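Local coordinates for phosphoribosylglycinamide synthetase (Anaerococcus prevotii, PDB 4DIM), which probably works as an ATP-dependent ligase of the ATP-grasp superfamily, binding ATP and metal ions, at residues Asn121-Arg126 with Asp268-Ile273. Sequence-based numbering, arbitrary orientation.
Sequences NVNTAR and DNEVYI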
loop_
_atom_site.group_PDB
_atom_site.type_symbol
_atom_site.label_atom_id
_atom_site.label_comp_id
_atom_site.label_asym_id
_atom_site.label_seq_id
_atom_site.Cartn_x
_atom_site.Cartn_y
_atom_site.Cartn_z
ATOM N N ASN A 121 19.463 -7.798 10.286
ATOM C CA ASN A 121 20.269 -7.660 9.081
ATOM C C ASN A 121 19.410 -7.668 7.815
ATOM O O ASN A 121 19.574 -8.510 6.927
ATOM C CB ASN A 121 21.344 -8.785 9.027
ATOM C CG ASN A 121 22.378 -8.584 7.938
ATOM O OD1 ASN A 121 22.664 -7.468 7.496
ATOM N ND2 ASN A 121 22.942 -9.645 7.455
ATOM N N VAL A 122 18.492 -6.734 7.749
ATOM C CA VAL A 122 17.620 -6.540 6.590
ATOM C C VAL A 122 18.157 -5.356 5.821
ATOM O O VAL A 122 18.462 -4.343 6.427
ATOM C CB VAL A 122 16.146 -6.340 7.040
ATOM C CG1 VAL A 122 15.263 -5.822 5.895
ATOM C CG2 VAL A 122 15.585 -7.649 7.605
ATOM N N ASN A 123 18.275 -5.482 4.502
ATOM C CA ASN A 123 18.746 -4.408 3.630
ATOM C C ASN A 123 17.794 -3.278 3.660
ATOM O O ASN A 123 16.606 -3.440 3.344
ATOM C CB ASN A 123 18.890 -4.853 2.180
ATOM C CG ASN A 123 19.958 -5.847 1.906
ATOM O OD1 ASN A 123 20.791 -6.153 2.756
ATOM N ND2 ASN A 123 19.926 -6.387 0.710
ATOM N N THR A 124 18.309 -2.138 4.074
ATOM C CA THR A 124 17.555 -0.905 4.161
ATOM C C THR A 124 18.556 0.270 4.219
ATOM O O THR A 124 19.722 0.048 4.586
ATOM C CB THR A 124 16.674 -0.975 5.427
ATOM O OG1 THR A 124 15.633 0.008 5.331
ATOM C CG2 THR A 124 17.520 -0.798 6.741
ATOM N N ALA A 125 18.083 1.504 3.920
ATOM C CA ALA A 125 18.865 2.749 4.085
ATOM C C ALA A 125 19.118 2.960 5.583
ATOM O O ALA A 125 18.198 3.289 6.326
ATOM C CB ALA A 125 18.111 3.951 3.514
ATOM N N ARG A 126 20.335 2.711 6.034
ATOM C CA ARG A 126 20.670 2.795 7.451
ATOM C C ARG A 126 20.712 4.246 7.898
ATOM O O ARG A 126 20.990 5.128 7.080
ATOM C CB ARG A 126 22.027 2.113 7.699
ATOM C CG ARG A 126 22.045 0.599 7.351
ATOM C CD ARG A 126 23.438 -0.029 7.427
ATOM N NE ARG A 126 24.357 0.574 6.457
ATOM C CZ ARG A 126 25.665 0.345 6.387
ATOM N NH1 ARG A 126 26.246 -0.513 7.225
ATOM N NH2 ARG A 126 26.404 0.966 5.474
ATOM N N ASP A 268 22.364 -1.258 -7.621
ATOM C CA ASP A 268 23.552 -2.091 -7.869
ATOM C C ASP A 268 23.301 -3.584 -7.555
ATOM O O ASP A 268 24.075 -4.217 -6.824
ATOM C CB ASP A 268 24.754 -1.566 -7.052
ATOM C CG ASP A 268 25.071 -0.087 -7.294
ATOM O OD1 ASP A 268 24.784 0.412 -8.419
ATOM O OD2 ASP A 268 25.631 0.573 -6.363
ATOM N N ASN A 269 22.231 -4.133 -8.138
ATOM C CA ASN A 269 21.825 -5.520 -7.942
ATOM C C ASN A 269 21.630 -5.889 -6.445
ATOM O O ASN A 269 21.868 -7.014 -6.021
ATOM C CB ASN A 269 22.797 -6.491 -8.659
ATOM C CG ASN A 269 22.603 -6.404 -10.148
ATOM O OD1 ASN A 269 21.469 -6.508 -10.648
ATOM N ND2 ASN A 269 23.669 -6.109 -10.889
ATOM N N GLU A 270 21.094 -4.962 -5.685
ATOM C CA GLU A 270 20.749 -5.194 -4.294
ATOM C C GLU A 270 19.516 -4.441 -4.052
ATOM O O GLU A 270 19.336 -3.369 -4.640
ATOM C CB GLU A 270 21.872 -4.806 -3.325
ATOM C CG GLU A 270 22.972 -5.865 -3.219
ATOM C CD GLU A 270 22.534 -7.281 -2.882
ATOM O OE1 GLU A 270 21.482 -7.447 -2.215
ATOM O OE2 GLU A 270 23.228 -8.227 -3.323
ATOM N N VAL A 271 18.619 -5.030 -3.252
ATOM C CA VAL A 271 17.309 -4.439 -3.007
ATOM C C VAL A 271 17.220 -4.055 -1.569
ATOM O O VAL A 271 17.810 -4.691 -0.716
ATOM C CB VAL A 271 16.151 -5.364 -3.451
ATOM C CG1 VAL A 271 16.312 -5.740 -4.914
ATOM C CG2 VAL A 271 16.057 -6.625 -2.582
ATOM N N TYR A 272 16.490 -2.987 -1.311
ATOM C CA TYR A 272 16.315 -2.406 0.020
ATOM C C TYR A 272 14.858 -2.114 0.274
ATOM O O TYR A 272 14.163 -1.666 -0.645
ATOM C CB TYR A 272 17.123 -1.098 0.133
ATOM C CG TYR A 272 18.591 -1.275 -0.163
ATOM C CD1 TYR A 272 19.517 -1.422 0.865
ATOM C CD2 TYR A 272 19.070 -1.230 -1.466
ATOM C CE1 TYR A 272 20.867 -1.608 0.597
ATOM C CE2 TYR A 272 20.420 -1.401 -1.746
ATOM C CZ TYR A 272 21.316 -1.624 -0.713
ATOM O OH TYR A 272 22.669 -1.812 -0.964
ATOM N N ILE A 273 14.417 -2.296 1.540
ATOM C CA ILE A 273 13.048 -2.021 1.955
ATOM C C ILE A 273 12.980 -0.628 2.444
ATOM O O ILE A 273 13.628 -0.306 3.438
ATOM C CB ILE A 273 12.603 -3.005 3.062
ATOM C CG1 ILE A 273 12.622 -4.447 2.527
ATOM C CG2 ILE A 273 11.206 -2.604 3.636
ATOM C CD1 ILE A 273 12.259 -5.380 3.387
#
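Hydrogen bonds pin the linker V122-A125 across the outer edge of strand 270-277, at V271-I273, in the ATP-grasp region; the two short segments run nearly at right angles (88°), so the linker meets this outermost strand of its antiparallel sheet at a crossing instead of adding to the sheet. An outermost strand has backbone groups to spare, and three bonds use them here. The backbone N of I273 gives an almost straight bond to the carbonyl O of N123 (3.1 Å). On one side of it, N123 ND2 reaches V271 O at 3.1 Å, with the acceptor lying close to the plane of the amide; on the other, T124 OG1 donates to I273 O at 2.8 Å, head-on to that carbonyl. The threonine hydroxyl stands anti to its own backbone N (chi1 -162°), which swings it to the strand although the CB points away from it. Around these bonds the packing is modest: N123 CB rests 3.7 Å from Y272 CD1, the backbone N of T124 sits at the edge of the same ring, and V122 CG1 meets I273 CD1 at 3.9 Å. Replacing N123 by an alanine would probably leave V271 O without its amide donor, although the backbone bond to I273 could persist. Beyond the crossing, K114 from helix 110-120 also bonds T124 OG1, and F117 of that helix packs on V122, T124 and I273. Helix 236-253 contributes E245, which takes the backbone N of N123. Strand 258-267 pairs with the strand's far edge, as in the backbone bonding of Y272 with I265, while the linker, having left helix 110-120 and crossed the edge of the eight-stranded sheet, runs on into strand 127-128 of the four-stranded antiparallel one.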